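Local atomic coordinates of putative alpha-N-acetylgalactosaminidase (PDB entry 3CC1), a protein that probably hydrolyses terminal alpha-linked N-acetylgalactosamine from glycoconjugates, with a TIM-barrel domain followed by a C-terminal beta-sandwich domain. Residues Leu72-Tyr77 against Pro119-Tyr124; Leu108-His113 against Trp176-Val181; Ile114-Pro119 against Asp184-Ser189. All coordinates share one frame; numbering follows the deposited sequence.

The three contacts step from the wall of a TIM barrel out to its surrounding loops. Contact 2 is core: neighbouring parallel strands 109-115 and 180-184 meet there through backbone bonds, apolar side chains and one buried aspartate. Contact 3 continues the same two strands to their C-terminal ends, where side-chain charge takes over and bound sulfate and imidazole are found; His-113 of contact 2 and Asp-184 of contact 3 are hydrogen-bonded across the boundary. Contact 1 lies farther from the centre of the chain and shares Pro-119 with contact 3. Though also largely buried, it joins a loop to a short helix through one glutamine amide and a selenomethionine.

Contact 1: residues Leu72-Tyr77 against Pro119-Tyr124; sequences LCMDEY and PRQAVY
The first turn of helix 120-125, entered through Pro-119 at its N-cap position, is tied by Gln-121 and Ala-122 to Leu-72 and Met-74 in the long loop that follows barrel strand 49-52. A carboxamide can pair with backbone much as another peptide group would: that of Gln-121 engages both polar backbone atoms of Leu-72. Leu-72 N donates to Gln-121 OE1 over 2.9 Å, in the carbonyl plane and onto a lone pair, while Gln-121 NE2 returns a bond of 2.8 Å to Leu-72 O. That second donor is tilted 23° from the plane of the Leu-72 carbonyl. With CG opposite the backbone N (chi1 -174°) and the chain extended beyond it, the glutamine reaches straight off the helix to the loop, and having one donor and one acceptor engaged fixes the rotation of its amide. CB of Leu-72 rests 3.5 Å from Gln-121 OE1, beside the paired atoms.

Phe-69 of the second subunit also packs on Gln-121, so this helix turn lies close to a subunit boundary. Farther along the loop, Asp-75 forms an Asx turn with Tyr-77 and a salt bridge to Arg-79. Between these two polar features sits Met-74, a selenomethionine whose chain bends at its last torsion (chi3 72°) to lie against the helix. Its SE touches Pro-119 CB at 4.0 Å and Ala-122 CB at 3.9 Å, and its terminal CE comes to 3.8 Å from Ala-122 CA.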
# COMPACT_ATOMS: atom_id res chain seq x y z
N LEU A 72 -39.36 -20.17 4.61
CA LEU A 72 -38.54 -20.84 3.58
C LEU A 72 -39.18 -22.17 3.20
O LEU A 72 -39.74 -22.90 4.06
CB LEU A 72 -37.09 -21.06 4.01
CG LEU A 72 -36.26 -19.86 4.46
CD1 LEU A 72 -34.77 -20.31 4.69
CD2 LEU A 72 -36.37 -18.71 3.53
N CYS A 73 -39.11 -22.50 1.91
CA CYS A 73 -39.62 -23.77 1.42
C CYS A 73 -38.65 -24.84 1.85
O CYS A 73 -37.48 -24.75 1.56
CB CYS A 73 -39.73 -23.77 -0.09
SG CYS A 73 -40.90 -22.56 -0.68
N MSE A 74 -39.14 -25.82 2.57
CA MSE A 74 -38.26 -26.76 3.22
C MSE A 74 -39.00 -28.08 3.44
O MSE A 74 -40.16 -28.05 3.79
CB MSE A 74 -37.83 -26.19 4.59
CG MSE A 74 -36.56 -26.83 5.20
SE MSE A 74 -36.21 -26.06 6.96
CE MSE A 74 -37.60 -26.81 8.04
N ASP A 75 -38.30 -29.20 3.30
CA ASP A 75 -38.89 -30.49 3.58
C ASP A 75 -38.83 -30.83 5.05
O ASP A 75 -38.35 -30.05 5.87
CB ASP A 75 -38.36 -31.60 2.66
CG ASP A 75 -36.97 -32.10 3.01
OD1 ASP A 75 -36.47 -31.82 4.12
OD2 ASP A 75 -36.39 -32.84 2.15
N GLU A 76 -39.42 -31.96 5.39
CA GLU A 76 -39.55 -32.36 6.78
C GLU A 76 -38.24 -32.73 7.44
O GLU A 76 -38.19 -32.89 8.64
CB GLU A 76 -40.56 -33.51 6.95
CG GLU A 76 -40.46 -34.64 5.98
CD GLU A 76 -41.86 -35.29 5.71
OE1 GLU A 76 -42.32 -36.12 6.55
OE2 GLU A 76 -42.46 -34.97 4.65
N TYR A 77 -37.18 -32.85 6.65
CA TYR A 77 -35.85 -33.25 7.16
C TYR A 77 -34.88 -32.08 7.12
O TYR A 77 -33.68 -32.24 7.16
CB TYR A 77 -35.30 -34.41 6.32
CG TYR A 77 -36.28 -35.54 6.25
CD1 TYR A 77 -36.61 -36.27 7.38
CD2 TYR A 77 -36.92 -35.85 5.05
CE1 TYR A 77 -37.54 -37.29 7.33
CE2 TYR A 77 -37.84 -36.89 4.99
CZ TYR A 77 -38.15 -37.59 6.14
OH TYR A 77 -39.04 -38.62 6.03
N PRO A 119 -30.79 -24.80 7.83
CA PRO A 119 -31.59 -23.61 7.99
C PRO A 119 -31.95 -23.33 9.43
O PRO A 119 -32.19 -24.23 10.19
CB PRO A 119 -32.86 -23.95 7.18
CG PRO A 119 -32.38 -24.91 6.14
CD PRO A 119 -31.39 -25.76 6.86
N ARG A 120 -32.01 -22.07 9.79
CA ARG A 120 -32.42 -21.73 11.13
C ARG A 120 -33.83 -22.26 11.39
O ARG A 120 -34.21 -22.57 12.51
CB ARG A 120 -32.38 -20.21 11.29
CG ARG A 120 -30.99 -19.62 11.18
CD ARG A 120 -31.02 -18.21 11.75
NE ARG A 120 -29.78 -17.53 11.48
CZ ARG A 120 -29.51 -16.31 11.91
NH1 ARG A 120 -30.37 -15.67 12.67
NH2 ARG A 120 -28.39 -15.72 11.56
N GLN A 121 -34.62 -22.28 10.33
CA GLN A 121 -35.99 -22.75 10.34
C GLN A 121 -36.07 -24.25 10.73
O GLN A 121 -37.00 -24.66 11.44
CB GLN A 121 -36.60 -22.52 8.98
CG GLN A 121 -38.08 -22.85 8.91
CD GLN A 121 -38.68 -22.41 7.55
OE1 GLN A 121 -38.61 -21.26 7.19
NE2 GLN A 121 -39.25 -23.35 6.83
N ALA A 122 -35.09 -25.03 10.28
CA ALA A 122 -34.95 -26.43 10.69
C ALA A 122 -34.62 -26.51 12.17
O ALA A 122 -35.11 -27.38 12.88
CB ALA A 122 -33.89 -27.14 9.84
N VAL A 123 -33.81 -25.60 12.65
CA VAL A 123 -33.40 -25.64 14.06
C VAL A 123 -34.63 -25.30 14.91
O VAL A 123 -34.95 -25.99 15.88
CB VAL A 123 -32.18 -24.73 14.33
CG1 VAL A 123 -31.92 -24.62 15.82
CG2 VAL A 123 -30.93 -25.26 13.58
N TYR A 124 -35.37 -24.27 14.49
CA TYR A 124 -36.63 -23.89 15.16
C TYR A 124 -37.59 -25.06 15.24
O TYR A 124 -38.14 -25.34 16.29
CB TYR A 124 -37.32 -22.76 14.38
CG TYR A 124 -38.77 -22.47 14.78
CD1 TYR A 124 -39.10 -21.98 16.03
CD2 TYR A 124 -39.80 -22.64 13.86
CE1 TYR A 124 -40.42 -21.70 16.36
CE2 TYR A 124 -41.10 -22.37 14.17
CZ TYR A 124 -41.41 -21.90 15.42
OH TYR A 124 -42.73 -21.63 15.70

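Contact 2: residues Leu108-His113 against Trp176-Val181; sequences LKFGIH and WGVDFV
Asp-179 and Phe-110 make the tightest part of this contact: Asp-179 grips both backbone polar atoms of Phe-110, one with its carboxylate and one with its own N. Phe-110 N points almost straight at Asp-179 OD2, 2.8 Å away with an angle of 174° at the hydrogen, and meets the lone pair directed away from the other carboxylate oxygen. The aspartate CG lies beside its own backbone N (chi1 -52°), which brings OD2 to that donor. In return Asp-179 N gives a 2.8 Å bond to Phe-110 O, an acceptor that also receives a weak bond from Phe-180 N. The carboxylate is itself held by residues of the surrounding fold, OD2 by His-104 and OD1 by Arg-211.

Beyond this point the two segments run as adjacent parallel strands of the TIM barrel, Gly-111 beside Phe-180 and Ile-112 beside Val-181. Ile-112 N bonds to Phe-180 O at 3.0 Å. The CA of Gly-111 lies at the edge of the Phe-180 ring, near its plane, and makes a CA-H...O contact of 3.2 Å with Phe-180 O. On the face turned to helix 162-175, Ile-112 CG1 and Val-181 CG2 lie side by side at 4.1 Å, and Tyr-173 of the helix packs on both residues. Val-178, just past the Schellman motif at Gly-177, sets its CG2 obliquely against the Phe-110 ring, 4.0 Å from CD2.

The looser margin belongs to Lys-109, which is partly exposed. Its CB is 3.7 Å from Asp-179 OD2, yet NZ stops 5.1 Å short of Asp-179 OD1, too far for a salt bridge.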
# COMPACT_ATOMS: atom_id res chain seq x y z
N LEU A 108 -27.20 -29.34 -21.90
CA LEU A 108 -26.54 -28.44 -20.97
C LEU A 108 -26.54 -29.08 -19.58
O LEU A 108 -27.06 -30.16 -19.37
CB LEU A 108 -27.23 -27.08 -20.97
CG LEU A 108 -27.30 -26.26 -22.28
CD1 LEU A 108 -28.08 -24.98 -22.02
CD2 LEU A 108 -25.89 -25.94 -22.83
N LYS A 109 -25.91 -28.40 -18.64
CA LYS A 109 -25.76 -28.88 -17.26
C LYS A 109 -26.38 -27.88 -16.29
O LYS A 109 -26.44 -26.68 -16.59
CB LYS A 109 -24.29 -29.10 -16.94
CG LYS A 109 -23.72 -30.35 -17.65
CD LYS A 109 -22.22 -30.45 -17.54
CE LYS A 109 -21.66 -31.74 -18.27
NZ LYS A 109 -22.39 -32.97 -17.85
N PHE A 110 -26.86 -28.39 -15.16
CA PHE A 110 -27.65 -27.61 -14.20
C PHE A 110 -26.91 -27.46 -12.88
O PHE A 110 -26.37 -28.42 -12.34
CB PHE A 110 -29.02 -28.26 -13.93
CG PHE A 110 -29.87 -27.49 -12.91
CD1 PHE A 110 -30.25 -26.18 -13.14
CD2 PHE A 110 -30.22 -28.06 -11.72
CE1 PHE A 110 -30.99 -25.48 -12.22
CE2 PHE A 110 -31.00 -27.37 -10.79
CZ PHE A 110 -31.37 -26.09 -11.03
N GLY A 111 -26.83 -26.22 -12.42
CA GLY A 111 -26.14 -25.91 -11.19
C GLY A 111 -26.96 -25.06 -10.24
O GLY A 111 -27.87 -24.33 -10.65
N ILE A 112 -26.61 -25.15 -8.96
CA ILE A 112 -27.21 -24.32 -7.91
C ILE A 112 -26.15 -23.80 -6.98
O ILE A 112 -25.06 -24.37 -6.87
CB ILE A 112 -28.33 -25.08 -7.07
CG1 ILE A 112 -27.71 -26.23 -6.28
CG2 ILE A 112 -29.47 -25.58 -8.00
CD1 ILE A 112 -28.73 -27.09 -5.47
N HIS A 113 -26.47 -22.68 -6.31
CA HIS A 113 -25.71 -22.23 -5.13
C HIS A 113 -26.48 -22.53 -3.90
O HIS A 113 -27.68 -22.35 -3.85
CB HIS A 113 -25.44 -20.71 -5.14
CG HIS A 113 -24.40 -20.25 -6.11
ND1 HIS A 113 -23.55 -19.18 -5.84
CD2 HIS A 113 -24.11 -20.66 -7.37
CE1 HIS A 113 -22.74 -19.01 -6.88
NE2 HIS A 113 -23.07 -19.89 -7.82
N TRP A 176 -32.43 -34.60 -7.84
CA TRP A 176 -32.87 -33.52 -8.73
C TRP A 176 -32.06 -33.41 -10.04
O TRP A 176 -32.36 -32.59 -10.89
CB TRP A 176 -32.81 -32.16 -8.03
CG TRP A 176 -33.74 -32.00 -6.92
CD1 TRP A 176 -34.86 -32.71 -6.68
CD2 TRP A 176 -33.68 -30.98 -5.91
NE1 TRP A 176 -35.49 -32.24 -5.56
CE2 TRP A 176 -34.78 -31.18 -5.06
CE3 TRP A 176 -32.80 -29.94 -5.64
CZ2 TRP A 176 -35.02 -30.37 -3.95
CZ3 TRP A 176 -33.03 -29.15 -4.56
CH2 TRP A 176 -34.13 -29.38 -3.71
N GLY A 177 -31.04 -34.24 -10.20
CA GLY A 177 -30.21 -34.18 -11.40
C GLY A 177 -29.26 -32.99 -11.49
O GLY A 177 -28.91 -32.55 -12.60
N VAL A 178 -28.87 -32.46 -10.33
CA VAL A 178 -27.93 -31.35 -10.22
C VAL A 178 -26.53 -31.82 -10.65
O VAL A 178 -26.11 -32.94 -10.30
CB VAL A 178 -27.89 -30.77 -8.78
CG1 VAL A 178 -26.76 -29.78 -8.60
CG2 VAL A 178 -29.26 -30.12 -8.40
N ASP A 179 -25.81 -30.97 -11.40
CA ASP A 179 -24.46 -31.30 -11.91
C ASP A 179 -23.33 -30.49 -11.29
O ASP A 179 -22.16 -30.85 -11.40
CB ASP A 179 -24.42 -31.11 -13.44
CG ASP A 179 -25.54 -31.83 -14.12
OD1 ASP A 179 -25.62 -33.06 -13.91
OD2 ASP A 179 -26.39 -31.17 -14.76
N PHE A 180 -23.71 -29.40 -10.65
CA PHE A 180 -22.80 -28.41 -10.10
C PHE A 180 -23.42 -27.77 -8.84
O PHE A 180 -24.57 -27.32 -8.85
CB PHE A 180 -22.52 -27.38 -11.19
CG PHE A 180 -21.70 -26.19 -10.79
CD1 PHE A 180 -22.29 -25.06 -10.21
CD2 PHE A 180 -20.37 -26.12 -11.09
CE1 PHE A 180 -21.52 -23.93 -9.88
CE2 PHE A 180 -19.60 -25.00 -10.75
CZ PHE A 180 -20.19 -23.90 -10.16
N VAL A 181 -22.65 -27.74 -7.77
CA VAL A 181 -23.04 -27.06 -6.51
C VAL A 181 -21.89 -26.11 -6.07
O VAL A 181 -20.73 -26.54 -5.91
CB VAL A 181 -23.39 -28.05 -5.39
CG1 VAL A 181 -23.69 -27.29 -4.11
CG2 VAL A 181 -24.60 -28.93 -5.77

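Contact 3: residues Ile114-Pro119 against Asp184-Ser189; sequences IMRGIP and DDIAAS. With SO4 (sulfate ion), chain C; IMD (imidazole), chain G.
Arg-116 and Asp-185 form a salt bridge in which two nitrogens converge on a single oxygen. Arg-116 NH2 reaches Asp-185 OD2 at 3.0 Å and Arg-116 NE reaches the same OD2 at 3.1 Å, both from one face of a carboxylate whose plane stands 58° from that of the guanidinium. NE is shared further, with a weak 2.9 Å bond to Asp-185 O at the guanidinium edge. A bend at the third torsion (chi3 64°) brings the group round to these acceptors. The remaining nitrogen, NH1, is bonded to a second acid, Glu-198, and to Ser-144, while a water lies within hydrogen-bonding distance of Arg-116 O and Asp-185 OD2.

Next to the charged pair the backbones finish the parallel pairing of barrel strands 109-115 and 180-184. Asp-184 N bonds to Ile-114 O at 2.8 Å, and Arg-116 N to Asp-184 O at 3.0 Å. The chain then turns at Asp-185 (phi 60°), and successive amides face a sulfate: Asp-185 N meets O2 at 2.8 Å, and the N atoms of Ile-186 and Ala-187 both meet O3. Arg-190 of the second subunit also bonds the sulfate, at a subunit boundary. Asp-184 OD2 is hydrogen-bonded to His-113, with a weak bond from an imidazole beside it.

Around these polar groups, Ile-186 CD1 lies 3.6 Å from Arg-116 CD, against the arginine's aliphatic part, and the selenomethionine Met-115 folds its CE to 3.7 Å from Asp-185 CB.

The sulfate and imidazole, probably from the crystallisation liquor, lie by the C-terminal strand ends, where TIM-barrel enzymes place their active sites. One guanidinium between two acids probably has its charge well compensated, and three backbone N-H groups facing an anion fit a site suited to negative charge.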
# COMPACT_ATOMS: atom_id res chain seq x y z
N ILE A 114 -25.78 -23.02 -2.89
CA ILE A 114 -26.34 -23.21 -1.59
C ILE A 114 -25.53 -22.39 -0.58
O ILE A 114 -24.38 -22.04 -0.83
CB ILE A 114 -26.38 -24.71 -1.23
CG1 ILE A 114 -24.97 -25.25 -0.98
CG2 ILE A 114 -27.09 -25.51 -2.36
CD1 ILE A 114 -24.91 -26.70 -0.54
N MSE A 115 -26.16 -22.10 0.57
CA MSE A 115 -25.51 -21.52 1.73
C MSE A 115 -25.03 -22.64 2.66
O MSE A 115 -25.69 -23.68 2.84
CB MSE A 115 -26.50 -20.65 2.51
CG MSE A 115 -27.06 -19.51 1.69
SE MSE A 115 -25.77 -18.08 1.40
CE MSE A 115 -25.32 -17.67 3.26
N ARG A 116 -23.83 -22.45 3.17
CA ARG A 116 -23.30 -23.32 4.18
C ARG A 116 -24.27 -23.45 5.34
O ARG A 116 -24.84 -22.45 5.78
CB ARG A 116 -22.02 -22.71 4.73
CG ARG A 116 -21.37 -23.48 5.86
CD ARG A 116 -20.23 -22.67 6.50
NE ARG A 116 -20.68 -21.44 7.13
CZ ARG A 116 -20.95 -21.31 8.43
NH1 ARG A 116 -20.86 -22.33 9.24
NH2 ARG A 116 -21.35 -20.15 8.91
N GLY A 117 -24.38 -24.67 5.85
CA GLY A 117 -25.09 -24.94 7.11
C GLY A 117 -26.45 -25.60 6.97
O GLY A 117 -26.74 -26.34 6.02
N ILE A 118 -27.29 -25.30 7.94
CA ILE A 118 -28.59 -25.89 8.07
C ILE A 118 -29.57 -24.76 8.38
O ILE A 118 -29.24 -23.84 9.09
CB ILE A 118 -28.60 -26.94 9.23
CG1 ILE A 118 -29.93 -27.68 9.30
CG2 ILE A 118 -28.25 -26.28 10.59
CD1 ILE A 118 -29.92 -28.91 10.22
N PRO A 119 -30.79 -24.80 7.83
CA PRO A 119 -31.59 -23.61 7.99
C PRO A 119 -31.95 -23.33 9.43
O PRO A 119 -32.19 -24.23 10.19
CB PRO A 119 -32.86 -23.95 7.18
CG PRO A 119 -32.38 -24.91 6.14
CD PRO A 119 -31.39 -25.76 6.86
N ASP A 184 -21.72 -21.07 -0.87
CA ASP A 184 -21.44 -19.73 -0.38
C ASP A 184 -21.36 -19.70 1.16
O ASP A 184 -21.80 -20.63 1.86
CB ASP A 184 -22.49 -18.76 -0.94
CG ASP A 184 -22.41 -18.63 -2.51
OD1 ASP A 184 -21.28 -18.58 -3.07
OD2 ASP A 184 -23.43 -18.54 -3.18
N ASP A 185 -20.74 -18.64 1.69
CA ASP A 185 -20.48 -18.50 3.14
C ASP A 185 -19.59 -19.62 3.68
O ASP A 185 -19.73 -20.05 4.82
CB ASP A 185 -21.74 -18.52 3.98
CG ASP A 185 -21.47 -18.16 5.46
OD1 ASP A 185 -20.62 -17.28 5.69
OD2 ASP A 185 -22.07 -18.78 6.38
N ILE A 186 -18.68 -20.06 2.83
CA ILE A 186 -17.82 -21.18 3.15
C ILE A 186 -16.40 -20.71 3.38
O ILE A 186 -15.63 -21.40 4.04
CB ILE A 186 -17.91 -22.29 2.04
CG1 ILE A 186 -17.46 -23.63 2.63
CG2 ILE A 186 -17.14 -21.89 0.77
CD1 ILE A 186 -18.31 -24.12 3.86
N ALA A 187 -16.04 -19.53 2.87
CA ALA A 187 -14.84 -18.85 3.33
C ALA A 187 -15.16 -18.19 4.72
O ALA A 187 -16.32 -18.10 5.15
CB ALA A 187 -14.34 -17.79 2.26
N ALA A 188 -14.13 -17.74 5.42
CA ALA A 188 -14.32 -16.97 6.66
C ALA A 188 -14.88 -15.58 6.29
O ALA A 188 -14.27 -14.84 5.54
CB ALA A 188 -13.00 -16.84 7.42
N SER A 189 -16.06 -15.25 6.82
CA SER A 189 -16.71 -13.95 6.50
C SER A 189 -15.91 -12.76 7.05
O SER A 189 -16.02 -11.62 6.56
CB SER A 189 -18.14 -13.91 7.06
OG SER A 189 -18.16 -13.93 8.49
S SO4 C . -17.88 -16.91 0.50
O1 SO4 C . -17.50 -16.38 1.81
O2 SO4 C . -19.33 -16.74 0.23
O3 SO4 C . -17.63 -18.35 0.57
O4 SO4 C . -17.11 -16.30 -0.57
N1 IMD G . -23.34 -13.31 -3.32
C2 IMD G . -23.39 -14.65 -3.07
N3 IMD G . -24.03 -15.25 -4.11
C4 IMD G . -24.39 -14.30 -4.99
C5 IMD G . -23.95 -13.08 -4.50
O HOH W 1 -24.64 -19.73 5.98